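Local coordinates for protein acetaldehyde dehydrogenase (Acetylating) (Geobacillus thermoglucosidasius, PDB 5J78) that probably catalyses the reversible, NAD-dependent conversion of acetaldehyde and coenzyme A into acetyl-coenzyme A, at residues K108-V113 with V455-L460; T141-T146 with A170-E175; E287-E292 with L368-V373; G317-K322 with E362-I367; L382-L387 with D412-R417. One frame throughout, in Å; residues are numbered along the deposited sequence. Where two conformers were deposited one is given.

How the contacts relate
Along the chain, contact 1 joins the most distant segments, and the other four lie between them in sequence. Contact 2 comes first, where helices 143-156 and 170-186 meet; the centres of contacts 1 and 2 are about 23 Å apart, and both lie beside the mixed sheet of the probable Rossmann-like coenzyme domain. The other three gather round the seven-stranded parallel sheet. Contact 4 falls within the span bridged by contact 3, and the two touch where Lys-363 meets the start of strand 367-373. Contact 5 follows; its helix 376-388 packs on the same strand through Leu-382 and Leu-386. Centres of contacts 1 and 3 are about 42 Å apart.

Contact 1 (K108-V113 with V455-L460); sequences KDVKTV and VTVTHL
Val-110 lays both methyls over one branch of Val-457: its CG1 is 4.1 Å from Val-457 CG1, and Val-110 CG2 is almost as near the same carbon. The two side chains run alongside each other in opposing senses, and methyl meets methyl. With CG1 of Val-457 between its own backbone N and carbonyl carbon (chi1 66°), its second methyl is turned to another partner, and CG2 lies 4.2 Å from CG2 of Thr-112. Valine suits the place because two methyls on one short stem let it meet Val-110 and Thr-112 at once. Threonine fits opposite it because its two branches divide the work: CG2 joins the apolar patch, while OG1 is hydrogen-bonded to the carbonyl of Lys-156. The Thr-112 amide is in turn held by Gln-55 OE1. No hydrogen bond crosses between the segments.

Val-457 is steadied by its own short 3-10 turn, in which His-459 N bonds to Thr-456 O and His-459 ND1 accepts from Thr-456 N at 3.0 Å, a bond tilted 18° from the ring plane. Val-457 also packs on Ile-107 of helix 89-107 and Lys-156 of helix 143-156. The two loops lead into strands 115-119 and 461-468, both of which pair antiparallel with strand 124-138.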
# COMPACT_ATOMS: atom_id res chain seq x y z
N LYS A 108 29.32 -23.96 -20.60
CA LYS A 108 30.69 -24.18 -20.15
C LYS A 108 31.73 -23.46 -21.03
O LYS A 108 32.77 -23.07 -20.54
CB LYS A 108 31.02 -25.67 -20.09
CG LYS A 108 31.01 -26.39 -21.43
CD LYS A 108 31.39 -27.86 -21.26
CE LYS A 108 31.76 -28.53 -22.57
NZ LYS A 108 30.77 -29.55 -22.95
N ASP A 109 31.43 -23.28 -22.32
CA ASP A 109 32.36 -22.57 -23.21
C ASP A 109 31.99 -21.09 -23.43
O ASP A 109 32.61 -20.42 -24.25
CB ASP A 109 32.44 -23.30 -24.56
CG ASP A 109 33.01 -24.72 -24.43
OD1 ASP A 109 33.87 -24.94 -23.55
OD2 ASP A 109 32.58 -25.61 -25.19
N VAL A 110 31.03 -20.55 -22.69
CA VAL A 110 30.71 -19.13 -22.83
C VAL A 110 31.74 -18.26 -22.10
O VAL A 110 32.11 -18.52 -20.95
CB VAL A 110 29.29 -18.81 -22.31
CG1 VAL A 110 29.05 -17.29 -22.29
CG2 VAL A 110 28.23 -19.49 -23.17
N LYS A 111 32.22 -17.23 -22.77
CA LYS A 111 33.13 -16.29 -22.10
C LYS A 111 32.33 -15.37 -21.18
O LYS A 111 31.36 -14.76 -21.62
CB LYS A 111 33.91 -15.46 -23.13
CG LYS A 111 34.84 -16.28 -24.02
CD LYS A 111 35.50 -15.40 -25.09
CE LYS A 111 36.60 -16.13 -25.84
NZ LYS A 111 37.27 -15.23 -26.82
N THR A 112 32.76 -15.25 -19.93
CA THR A 112 32.06 -14.41 -18.95
C THR A 112 32.97 -13.56 -18.07
O THR A 112 32.49 -12.83 -17.20
CB THR A 112 31.20 -15.29 -18.00
OG1 THR A 112 32.04 -16.24 -17.33
CG2 THR A 112 30.15 -16.02 -18.77
N VAL A 113 34.28 -13.63 -18.29
CA VAL A 113 35.24 -12.85 -17.50
C VAL A 113 35.95 -11.82 -18.35
O VAL A 113 36.47 -12.15 -19.40
CB VAL A 113 36.33 -13.73 -16.84
CG1 VAL A 113 37.32 -12.86 -16.04
CG2 VAL A 113 35.72 -14.77 -15.94
N VAL A 455 15.83 -18.56 -20.49
CA VAL A 455 16.80 -17.84 -19.69
C VAL A 455 18.03 -18.68 -19.47
O VAL A 455 17.93 -19.87 -19.17
CB VAL A 455 16.20 -17.41 -18.33
CG1 VAL A 455 17.26 -16.79 -17.42
CG2 VAL A 455 15.03 -16.45 -18.56
N THR A 456 19.20 -18.05 -19.59
CA THR A 456 20.46 -18.76 -19.55
C THR A 456 21.55 -17.78 -19.06
O THR A 456 21.23 -16.69 -18.55
CB THR A 456 20.79 -19.41 -20.95
OG1 THR A 456 22.03 -20.11 -20.89
CG2 THR A 456 20.86 -18.37 -22.06
N VAL A 457 22.82 -18.17 -19.16
CA VAL A 457 23.91 -17.38 -18.54
C VAL A 457 24.04 -15.91 -19.07
O VAL A 457 24.43 -15.01 -18.32
CB VAL A 457 25.26 -18.11 -18.71
CG1 VAL A 457 25.66 -18.18 -20.18
CG2 VAL A 457 26.35 -17.46 -17.88
N THR A 458 23.68 -15.68 -20.32
CA THR A 458 23.82 -14.37 -20.92
C THR A 458 22.79 -13.39 -20.35
O THR A 458 22.92 -12.18 -20.52
CB THR A 458 23.70 -14.44 -22.43
OG1 THR A 458 22.45 -15.06 -22.81
CG2 THR A 458 24.85 -15.27 -22.99
N HIS A 459 21.77 -13.90 -19.65
CA HIS A 459 20.81 -13.02 -18.99
C HIS A 459 21.30 -12.54 -17.62
O HIS A 459 20.69 -11.64 -17.02
CB HIS A 459 19.45 -13.73 -18.86
CG HIS A 459 18.82 -14.04 -20.18
ND1 HIS A 459 18.90 -15.29 -20.77
CD2 HIS A 459 18.17 -13.25 -21.07
CE1 HIS A 459 18.29 -15.26 -21.94
NE2 HIS A 459 17.83 -14.04 -22.15
N LEU A 460 22.41 -13.11 -17.14
CA LEU A 460 22.92 -12.77 -15.81
C LEU A 460 24.27 -12.04 -15.78
O LEU A 460 24.92 -12.00 -14.74
CB LEU A 460 23.02 -14.06 -14.97
CG LEU A 460 21.68 -14.74 -14.76
CD1 LEU A 460 21.86 -15.98 -13.86
CD2 LEU A 460 20.64 -13.81 -14.17

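Contact 2 (T141-T146 with A170-E175); sequences TNPTST and AKCTAE. With ACT (acetate ion), chain I.
Apolar packing between Pro-143 and Cys-172 joins the starts of two helices. Pro-143 CB is 3.7 Å from the sulfur SG of Cys-172, and the ring carbon CG follows close behind, so the thiol lies along one side of the pyrrolidine. Proline suits the first turn of a helix, where its lack of an N-H costs no bond. Thr-144 adds its methyl: CG2 stands 3.8 Å from Cys-172 CB and also lies against the carbonyl O of that residue.

The two threonines send their hydroxyls to partners beyond the segments. Thr-173 OG1 touches Pro-143 CB at 3.6 Å but is hydrogen-bonded to Ala-169 O, while Thr-144 OG1 bonds to Asn-96 OD1. With an alanine here in place of Thr-144, Asn-96 would probably lose this mate and a gap would be likely to open beside Cys-172. Within its own segment, Asn-142 O takes both the N and OG1 of Thr-146, the hydroxyl at 2.6 Å.

Anion binding forms a third group. An acetate, probably from the crystallisation liquor, is held by Ser-145 OG. Ser-145 N also donates to the acetate OXT, at 3.0 Å in a fairly straight bond, and Lys-92 and Lys-95 bond to the ion. An anion at a helix N-terminus, where amides point outward, is a familiar arrangement. The helices follow successive parallel strands 124-138 and 160-165, the beta-alpha-beta crossover pattern of a Rossmann-like domain.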
# COMPACT_ATOMS: atom_id res chain seq x y z
N THR A 141 7.05 -27.81 -8.49
CA THR A 141 7.02 -28.84 -9.53
C THR A 141 8.40 -29.29 -10.03
O THR A 141 8.58 -30.48 -10.35
CB THR A 141 6.24 -28.34 -10.75
OG1 THR A 141 6.68 -27.02 -11.09
CG2 THR A 141 4.74 -28.33 -10.46
N ASN A 142 9.35 -28.36 -10.09
CA ASN A 142 10.71 -28.64 -10.56
C ASN A 142 11.72 -28.12 -9.54
O ASN A 142 12.62 -27.35 -9.89
CB ASN A 142 10.99 -27.99 -11.93
CG ASN A 142 9.89 -28.24 -12.93
OD1 ASN A 142 9.37 -29.35 -13.06
ND2 ASN A 142 9.55 -27.19 -13.69
N PRO A 143 11.56 -28.53 -8.28
CA PRO A 143 12.32 -27.87 -7.22
C PRO A 143 13.84 -28.03 -7.36
O PRO A 143 14.55 -27.04 -7.38
CB PRO A 143 11.84 -28.57 -5.95
CG PRO A 143 11.14 -29.83 -6.42
CD PRO A 143 10.65 -29.57 -7.78
N THR A 144 14.34 -29.25 -7.50
CA THR A 144 15.78 -29.47 -7.40
C THR A 144 16.48 -29.20 -8.73
O THR A 144 17.57 -28.64 -8.75
CB THR A 144 16.07 -30.90 -6.91
OG1 THR A 144 15.56 -31.84 -7.86
CG2 THR A 144 15.39 -31.13 -5.56
N SER A 145 15.82 -29.52 -9.84
CA SER A 145 16.41 -29.28 -11.15
C SER A 145 16.56 -27.79 -11.45
O SER A 145 17.54 -27.39 -12.11
CB SER A 145 15.59 -29.93 -12.26
OG SER A 145 14.24 -29.54 -12.23
N THR A 146 15.62 -26.97 -10.96
CA THR A 146 15.66 -25.52 -11.19
C THR A 146 16.79 -24.87 -10.38
O THR A 146 17.42 -23.89 -10.81
CB THR A 146 14.30 -24.85 -10.84
OG1 THR A 146 13.24 -25.45 -11.60
CG2 THR A 146 14.33 -23.34 -11.18
N ALA A 170 10.44 -27.04 0.54
CA ALA A 170 11.56 -26.36 1.22
C ALA A 170 12.79 -27.24 1.47
O ALA A 170 13.93 -26.80 1.25
CB ALA A 170 11.08 -25.78 2.52
N LYS A 171 12.59 -28.48 1.90
CA LYS A 171 13.73 -29.34 2.23
C LYS A 171 14.52 -29.82 1.00
O LYS A 171 15.74 -29.77 1.00
CB LYS A 171 13.26 -30.55 3.03
CG LYS A 171 12.84 -30.21 4.45
CD LYS A 171 12.13 -31.38 5.09
CE LYS A 171 11.60 -31.03 6.46
NZ LYS A 171 10.13 -31.30 6.55
N CYS A 172 13.85 -30.28 -0.04
CA CYS A 172 14.60 -30.74 -1.21
C CYS A 172 15.29 -29.56 -1.93
O CYS A 172 16.40 -29.70 -2.44
CB CYS A 172 13.70 -31.52 -2.16
SG CYS A 172 12.41 -30.58 -2.92
N THR A 173 14.64 -28.39 -1.95
CA THR A 173 15.23 -27.18 -2.55
C THR A 173 16.51 -26.76 -1.79
O THR A 173 17.56 -26.53 -2.39
CB THR A 173 14.20 -25.99 -2.59
OG1 THR A 173 13.01 -26.41 -3.27
CG2 THR A 173 14.77 -24.77 -3.34
N ALA A 174 16.42 -26.67 -0.47
CA ALA A 174 17.58 -26.34 0.33
C ALA A 174 18.70 -27.39 0.20
O ALA A 174 19.87 -27.03 0.20
CB ALA A 174 17.18 -26.17 1.79
N GLU A 175 18.35 -28.67 0.07
CA GLU A 175 19.39 -29.70 -0.06
C GLU A 175 20.11 -29.54 -1.40
O GLU A 175 21.34 -29.67 -1.47
CB GLU A 175 18.79 -31.12 0.08
CG GLU A 175 19.78 -32.31 -0.12
CD GLU A 175 21.01 -32.30 0.80
OE1 GLU A 175 21.03 -31.58 1.81
OE2 GLU A 175 21.97 -33.04 0.50
C ACT I . 12.67 -31.93 -10.03
O ACT I . 11.45 -32.04 -10.22
OXT ACT I . 13.17 -30.83 -10.18
CH3 ACT I . 13.53 -33.10 -9.69

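Contact 3 (E287-E292 with L368-V373); sequences EKVVAE and LAFYIV. Unlike the reference sequence in segment 368-373: Ile-372 (reference Thr).
Helix 286-295 lies over strand 367-373, and their backbones come nearest where the CA atoms of Val-290 and Phe-370 are 9.3 Å apart. At that spacing only side chains bridge the gap, and the backbones keep to their own bonding. The helix carries its usual i to i+4 bonds, such as Ala-291 N to Glu-287 O. The strand, in turn, exchanges backbone hydrogen bonds with strands 276-282 and 345-349 beside it.

Phe-370 spans the distance. Its CG is anti to the backbone N (chi1 -170°), which sends the ring outward from the sheet to two consecutive valines. Val-289 comes to the rim, its CG1 close to the ring plane and 3.9 Å from CE2 of Phe-370. Val-290 arrives differently: its CG2 is 3.8 Å from Phe-370 CZ and a little farther from CE1; this methyl stands neither over the face nor at the edge, and the two side chains run nearly perpendicular. The far end of the ring therefore touches two consecutive residues of one helical turn. A long flat residue suits the strand because it can reach the helix, and compact valines suit the helix because they let the ring come close without a lengthy chain intervening.

Val-281 of strand 276-282 touches both Val-289 and Phe-370, and Ile-254 of helix 254-265 also packs on Val-289. The next strand residue, Tyr-371, faces the other way and meets Leu-382 and Leu-386 of helix 376-388, so helices 286-295 and 376-388 cover opposite faces of the parallel sheet.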
# COMPACT_ATOMS: atom_id res chain seq x y z
N GLU A 287 -9.50 -41.57 -36.21
CA GLU A 287 -9.63 -42.95 -35.78
C GLU A 287 -8.27 -43.64 -35.64
O GLU A 287 -8.06 -44.40 -34.70
CB GLU A 287 -10.54 -43.73 -36.75
CG GLU A 287 -10.50 -45.24 -36.55
CD GLU A 287 -11.58 -45.98 -37.34
OE1 GLU A 287 -12.41 -45.33 -38.03
OE2 GLU A 287 -11.61 -47.23 -37.26
N LYS A 288 -7.34 -43.39 -36.57
CA LYS A 288 -6.00 -43.95 -36.44
C LYS A 288 -5.27 -43.41 -35.20
O LYS A 288 -4.54 -44.14 -34.52
CB LYS A 288 -5.14 -43.66 -37.67
CG LYS A 288 -5.56 -44.30 -38.96
CD LYS A 288 -4.35 -44.42 -39.88
CE LYS A 288 -4.73 -44.70 -41.32
NZ LYS A 288 -5.46 -43.54 -41.91
N VAL A 289 -5.48 -42.13 -34.90
CA VAL A 289 -4.76 -41.48 -33.81
C VAL A 289 -5.27 -42.04 -32.48
O VAL A 289 -4.49 -42.45 -31.62
CB VAL A 289 -4.93 -39.92 -33.87
CG1 VAL A 289 -4.43 -39.26 -32.62
CG2 VAL A 289 -4.15 -39.35 -35.05
N VAL A 290 -6.59 -42.09 -32.35
CA VAL A 290 -7.23 -42.66 -31.16
C VAL A 290 -6.75 -44.09 -30.90
O VAL A 290 -6.42 -44.47 -29.77
CB VAL A 290 -8.77 -42.64 -31.31
CG1 VAL A 290 -9.45 -43.57 -30.27
CG2 VAL A 290 -9.31 -41.24 -31.17
N ALA A 291 -6.68 -44.88 -31.96
CA ALA A 291 -6.32 -46.28 -31.83
C ALA A 291 -4.86 -46.39 -31.45
O ALA A 291 -4.48 -47.20 -30.59
CB ALA A 291 -6.62 -47.04 -33.14
N GLU A 292 -4.02 -45.55 -32.05
CA GLU A 292 -2.61 -45.56 -31.72
C GLU A 292 -2.37 -45.10 -30.27
O GLU A 292 -1.50 -45.64 -29.57
CB GLU A 292 -1.84 -44.68 -32.71
CG GLU A 292 -0.34 -44.82 -32.62
CD GLU A 292 0.14 -46.20 -33.04
OE1 GLU A 292 -0.23 -46.64 -34.15
OE2 GLU A 292 0.88 -46.84 -32.27
N LEU A 368 -5.14 -35.27 -20.84
CA LEU A 368 -4.99 -34.65 -22.14
C LEU A 368 -6.37 -34.45 -22.74
O LEU A 368 -7.16 -35.39 -22.78
CB LEU A 368 -4.12 -35.55 -23.01
CG LEU A 368 -3.41 -34.98 -24.22
CD1 LEU A 368 -2.58 -33.74 -23.88
CD2 LEU A 368 -2.52 -36.06 -24.81
N ALA A 369 -6.69 -33.23 -23.18
CA ALA A 369 -7.91 -33.00 -23.97
C ALA A 369 -7.68 -33.40 -25.42
O ALA A 369 -6.55 -33.35 -25.90
CB ALA A 369 -8.34 -31.55 -23.89
N PHE A 370 -8.75 -33.79 -26.10
CA PHE A 370 -8.68 -34.28 -27.48
C PHE A 370 -9.71 -33.57 -28.36
O PHE A 370 -10.91 -33.79 -28.21
CB PHE A 370 -8.92 -35.79 -27.51
CG PHE A 370 -8.63 -36.44 -28.83
CD1 PHE A 370 -9.59 -36.51 -29.83
CD2 PHE A 370 -7.39 -37.01 -29.07
CE1 PHE A 370 -9.32 -37.12 -31.04
CE2 PHE A 370 -7.12 -37.62 -30.29
CZ PHE A 370 -8.08 -37.68 -31.27
N TYR A 371 -9.23 -32.74 -29.27
CA TYR A 371 -10.11 -31.95 -30.14
C TYR A 371 -9.97 -32.42 -31.57
O TYR A 371 -8.86 -32.60 -32.08
CB TYR A 371 -9.79 -30.45 -30.08
CG TYR A 371 -10.06 -29.77 -28.76
CD1 TYR A 371 -9.12 -29.79 -27.74
CD2 TYR A 371 -11.25 -29.08 -28.54
CE1 TYR A 371 -9.36 -29.14 -26.53
CE2 TYR A 371 -11.49 -28.43 -27.34
CZ TYR A 371 -10.54 -28.47 -26.34
OH TYR A 371 -10.79 -27.84 -25.13
N ILE A 372 -11.12 -32.59 -32.21
CA ILE A 372 -11.21 -32.91 -33.64
C ILE A 372 -11.32 -31.63 -34.45
O ILE A 372 -12.12 -30.76 -34.13
CB ILE A 372 -12.46 -33.77 -33.97
CG1 ILE A 372 -12.86 -34.69 -32.81
CG2 ILE A 372 -12.22 -34.57 -35.26
CD1 ILE A 372 -11.91 -35.76 -32.55
N VAL A 373 -10.53 -31.53 -35.52
CA VAL A 373 -10.58 -30.34 -36.36
C VAL A 373 -10.61 -30.76 -37.80
O VAL A 373 -10.15 -31.86 -38.13
CB VAL A 373 -9.39 -29.39 -36.11
CG1 VAL A 373 -9.29 -29.05 -34.63
CG2 VAL A 373 -8.08 -29.99 -36.62

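Contact 4 (G317-K322 with E362-I367); sequences GSLNAK and EKLSPI
Three backbone carbonyls grip Lys-363 NZ, those of Phe-359, Ile-361 and Gln-277, and the side chain points away from Leu-319, which meets the backbone of Lys-363. The lysine chain curls to reach them, bending at chi3 (-71°) and again at chi4 (-75°). A lysine suits this buried spot because one ammonium group can satisfy several carbonyls at once.

On the other side of the backbone, Leu-319 presents its forked end. Its CD1 is 3.6 Å from Glu-362 O and 3.7 Å from Lys-363 O, so the methyls rest on two successive peptide carbonyls. CD2 of Leu-319 also reaches CD1 of Leu-364 at 4.0 Å, with CB of that leucine equally near. Ser-365 OG donates to Lys-363 O at 3.0 Å from well above the carbonyl plane, giving that oxygen a polar partner besides its methyl neighbours.

Segment 362-367 leads into strand 367-373 of the parallel sheet, and the Glu-362 carboxylate lies close to the modified cysteine, 3-sulfinoalanine, at position 273. Across this contact Leu-319 offers only van der Waals packing, whereas polar bonds tie the loop to itself and to residues beyond, so its shape probably owes more to those bonds than to this packing.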
# COMPACT_ATOMS: atom_id res chain seq x y z
N GLY A 317 -12.24 -21.99 -8.75
CA GLY A 317 -12.10 -21.84 -10.19
C GLY A 317 -10.64 -21.89 -10.57
O GLY A 317 -10.20 -21.16 -11.46
N SER A 318 -9.89 -22.76 -9.88
CA SER A 318 -8.47 -22.94 -10.15
C SER A 318 -8.07 -24.41 -10.12
O SER A 318 -8.75 -25.23 -9.49
CB SER A 318 -7.64 -22.15 -9.14
OG SER A 318 -7.86 -22.65 -7.83
N LEU A 319 -6.97 -24.73 -10.78
CA LEU A 319 -6.44 -26.09 -10.81
C LEU A 319 -6.28 -26.66 -9.40
O LEU A 319 -5.79 -25.99 -8.50
CB LEU A 319 -5.10 -26.12 -11.55
CG LEU A 319 -4.44 -27.49 -11.70
CD1 LEU A 319 -5.29 -28.44 -12.58
CD2 LEU A 319 -3.03 -27.32 -12.26
N ASN A 320 -6.76 -27.88 -9.23
CA ASN A 320 -6.67 -28.63 -7.97
C ASN A 320 -5.26 -29.18 -7.76
O ASN A 320 -4.81 -30.05 -8.49
CB ASN A 320 -7.70 -29.76 -7.99
CG ASN A 320 -7.71 -30.61 -6.71
OD1 ASN A 320 -7.06 -30.29 -5.72
ND2 ASN A 320 -8.47 -31.69 -6.75
N ALA A 321 -4.56 -28.67 -6.75
CA ALA A 321 -3.18 -29.07 -6.49
C ALA A 321 -3.05 -30.57 -6.19
O ALA A 321 -1.97 -31.15 -6.35
CB ALA A 321 -2.59 -28.26 -5.33
N LYS A 322 -4.13 -31.20 -5.75
CA LYS A 322 -4.06 -32.60 -5.35
C LYS A 322 -3.92 -33.55 -6.53
O LYS A 322 -3.52 -34.69 -6.33
CB LYS A 322 -5.28 -32.98 -4.50
CG LYS A 322 -5.12 -32.54 -3.06
CD LYS A 322 -6.45 -32.45 -2.34
CE LYS A 322 -6.25 -31.87 -0.94
NZ LYS A 322 -7.36 -32.22 -0.01
N GLU A 362 -4.89 -25.79 -18.16
CA GLU A 362 -3.60 -26.41 -17.90
C GLU A 362 -3.79 -27.36 -16.73
O GLU A 362 -4.22 -26.95 -15.65
CB GLU A 362 -2.51 -25.36 -17.58
CG GLU A 362 -1.11 -25.98 -17.57
CD GLU A 362 -0.02 -25.11 -16.96
OE1 GLU A 362 -0.33 -24.08 -16.32
OE2 GLU A 362 1.17 -25.47 -17.13
N LYS A 363 -3.44 -28.63 -16.93
CA LYS A 363 -3.80 -29.65 -15.95
C LYS A 363 -2.62 -30.18 -15.14
O LYS A 363 -2.82 -30.80 -14.09
CB LYS A 363 -4.52 -30.81 -16.68
CG LYS A 363 -5.86 -30.35 -17.28
CD LYS A 363 -6.47 -31.33 -18.29
CE LYS A 363 -5.70 -31.39 -19.59
NZ LYS A 363 -5.93 -30.19 -20.45
N LEU A 364 -1.40 -29.92 -15.63
CA LEU A 364 -0.17 -30.30 -14.92
C LEU A 364 -0.26 -31.72 -14.38
O LEU A 364 0.08 -32.00 -13.23
CB LEU A 364 0.13 -29.31 -13.79
CG LEU A 364 0.72 -27.94 -14.20
CD1 LEU A 364 0.85 -27.02 -13.00
CD2 LEU A 364 2.07 -28.09 -14.88
N SER A 365 -0.75 -32.63 -15.22
CA SER A 365 -0.95 -34.02 -14.82
C SER A 365 -1.23 -34.83 -16.08
O SER A 365 -1.42 -34.26 -17.17
CB SER A 365 -2.10 -34.14 -13.81
OG SER A 365 -3.32 -33.71 -14.39
N PRO A 366 -1.23 -36.16 -15.97
CA PRO A 366 -1.35 -36.99 -17.17
C PRO A 366 -2.80 -37.07 -17.65
O PRO A 366 -3.39 -38.15 -17.77
CB PRO A 366 -0.80 -38.35 -16.72
CG PRO A 366 -0.21 -38.13 -15.38
CD PRO A 366 -0.91 -36.97 -14.79
N ILE A 367 -3.36 -35.90 -17.92
CA ILE A 367 -4.67 -35.73 -18.54
C ILE A 367 -4.50 -34.86 -19.76
O ILE A 367 -3.85 -33.81 -19.71
CB ILE A 367 -5.69 -35.09 -17.60
CG1 ILE A 367 -5.77 -35.87 -16.29
CG2 ILE A 367 -7.05 -35.01 -18.28
CD1 ILE A 367 -6.66 -35.25 -15.21

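Contact 5 (L382-L387 with D412-R417); sequences LAQKLL and DKPAGR
Gln-384 starts with CG anti to the backbone N (chi1 176°) and then bends at chi2 (64°), a course that swings its amide over to Pro-414. Its OE1 lies 3.6 Å from both CG and CD of the proline, while NE2 bonds to Glu-388 on the same helix. From the next turn Leu-387 reaches the same ring, its CD1 being 3.9 Å from Pro-414 CG. Proline suits this corner: it centres an inverse gamma turn, with a weak bond from Ala-415 N to Lys-413 O, and offers a rigid apolar face to the helix.

Lys-413 passes Ala-383, whose small CB leaves space for CE at 4.2 Å. Its NZ forms a salt bridge with Asp-412 OD1 at 3.0 Å and hydrogen bonds to Tyr-409 O and Ser-380 OG. Replacing Lys-413 by a methionine would probably leave the Asp-412 carboxylate without its charge partner and the Tyr-409 carbonyl without this donor.

Helix 376-388 packs on the parallel sheet, Ala-383 and Leu-387 touching Pro-245 of strand 244-248 and Leu-387 also Val-396. Strand 415-420 is the outermost on its side within the chain, and at Arg-417 it pairs in parallel with a strand of the second subunit, carrying the sheet across the interface.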
# COMPACT_ATOMS: atom_id res chain seq x y z
N LEU A 382 -8.45 -22.85 -32.67
CA LEU A 382 -8.53 -23.54 -31.37
C LEU A 382 -7.25 -23.34 -30.55
O LEU A 382 -7.30 -23.08 -29.35
CB LEU A 382 -8.79 -25.04 -31.55
CG LEU A 382 -10.23 -25.52 -31.72
CD1 LEU A 382 -10.18 -27.00 -31.95
CD2 LEU A 382 -11.08 -25.18 -30.51
N ALA A 383 -6.11 -23.52 -31.20
CA ALA A 383 -4.82 -23.25 -30.57
C ALA A 383 -4.84 -21.86 -29.94
O ALA A 383 -4.44 -21.67 -28.79
CB ALA A 383 -3.68 -23.38 -31.57
N GLN A 384 -5.34 -20.88 -30.70
CA GLN A 384 -5.34 -19.50 -30.22
C GLN A 384 -6.20 -19.38 -28.97
O GLN A 384 -5.78 -18.77 -27.98
CB GLN A 384 -5.82 -18.54 -31.34
CG GLN A 384 -5.95 -17.10 -30.91
CD GLN A 384 -4.62 -16.49 -30.54
OE1 GLN A 384 -3.56 -16.92 -31.01
NE2 GLN A 384 -4.66 -15.49 -29.68
N LYS A 385 -7.37 -20.01 -28.99
CA LYS A 385 -8.28 -19.99 -27.82
C LYS A 385 -7.73 -20.70 -26.58
O LYS A 385 -7.94 -20.26 -25.45
CB LYS A 385 -9.61 -20.64 -28.20
CG LYS A 385 -10.53 -19.80 -29.07
CD LYS A 385 -11.97 -20.28 -28.92
CE LYS A 385 -12.92 -19.65 -29.94
NZ LYS A 385 -12.75 -20.25 -31.29
N LEU A 386 -7.06 -21.84 -26.79
CA LEU A 386 -6.42 -22.56 -25.70
C LEU A 386 -5.29 -21.74 -25.05
O LEU A 386 -5.17 -21.70 -23.83
CB LEU A 386 -5.91 -23.91 -26.21
CG LEU A 386 -7.09 -24.83 -26.56
CD1 LEU A 386 -6.74 -25.88 -27.61
CD2 LEU A 386 -7.63 -25.49 -25.32
N LEU A 387 -4.48 -21.07 -25.86
CA LEU A 387 -3.40 -20.24 -25.33
C LEU A 387 -3.97 -19.12 -24.48
O LEU A 387 -3.42 -18.79 -23.44
CB LEU A 387 -2.55 -19.68 -26.46
CG LEU A 387 -1.74 -20.74 -27.17
CD1 LEU A 387 -1.12 -20.15 -28.40
CD2 LEU A 387 -0.66 -21.38 -26.26
N ASP A 412 2.22 -17.46 -37.09
CA ASP A 412 1.45 -16.53 -36.26
C ASP A 412 1.07 -17.03 -34.86
O ASP A 412 0.16 -16.50 -34.23
CB ASP A 412 0.16 -16.13 -37.00
CG ASP A 412 -0.78 -17.32 -37.23
OD1 ASP A 412 -0.36 -18.47 -37.01
OD2 ASP A 412 -1.93 -17.09 -37.65
N LYS A 413 1.79 -18.02 -34.34
CA LYS A 413 1.46 -18.51 -33.00
C LYS A 413 2.20 -17.69 -31.94
O LYS A 413 3.42 -17.54 -32.02
CB LYS A 413 1.81 -20.00 -32.88
CG LYS A 413 0.99 -20.89 -33.82
CD LYS A 413 -0.50 -20.84 -33.52
CE LYS A 413 -1.31 -21.66 -34.54
NZ LYS A 413 -1.35 -21.02 -35.87
N PRO A 414 1.47 -17.15 -30.95
CA PRO A 414 2.07 -16.36 -29.87
C PRO A 414 2.66 -17.28 -28.81
O PRO A 414 2.07 -17.49 -27.74
CB PRO A 414 0.89 -15.56 -29.32
CG PRO A 414 -0.27 -16.51 -29.50
CD PRO A 414 -0.00 -17.13 -30.86
N ALA A 415 3.82 -17.83 -29.13
CA ALA A 415 4.55 -18.70 -28.24
C ALA A 415 6.03 -18.51 -28.51
O ALA A 415 6.44 -18.44 -29.67
CB ALA A 415 4.13 -20.19 -28.43
N GLY A 416 6.84 -18.42 -27.46
CA GLY A 416 8.27 -18.28 -27.64
C GLY A 416 8.97 -19.54 -28.14
O GLY A 416 10.05 -19.47 -28.76
N ARG A 417 8.37 -20.68 -27.84
CA ARG A 417 8.87 -21.99 -28.27
C ARG A 417 7.82 -22.64 -29.16
O ARG A 417 6.76 -22.98 -28.67
CB ARG A 417 9.17 -22.91 -27.07
CG ARG A 417 10.44 -22.54 -26.25
CD ARG A 417 10.11 -22.42 -24.80
NE ARG A 417 9.11 -21.36 -24.62
CZ ARG A 417 9.39 -20.10 -24.33
NH1 ARG A 417 10.65 -19.70 -24.07
NH2 ARG A 417 8.41 -19.22 -24.24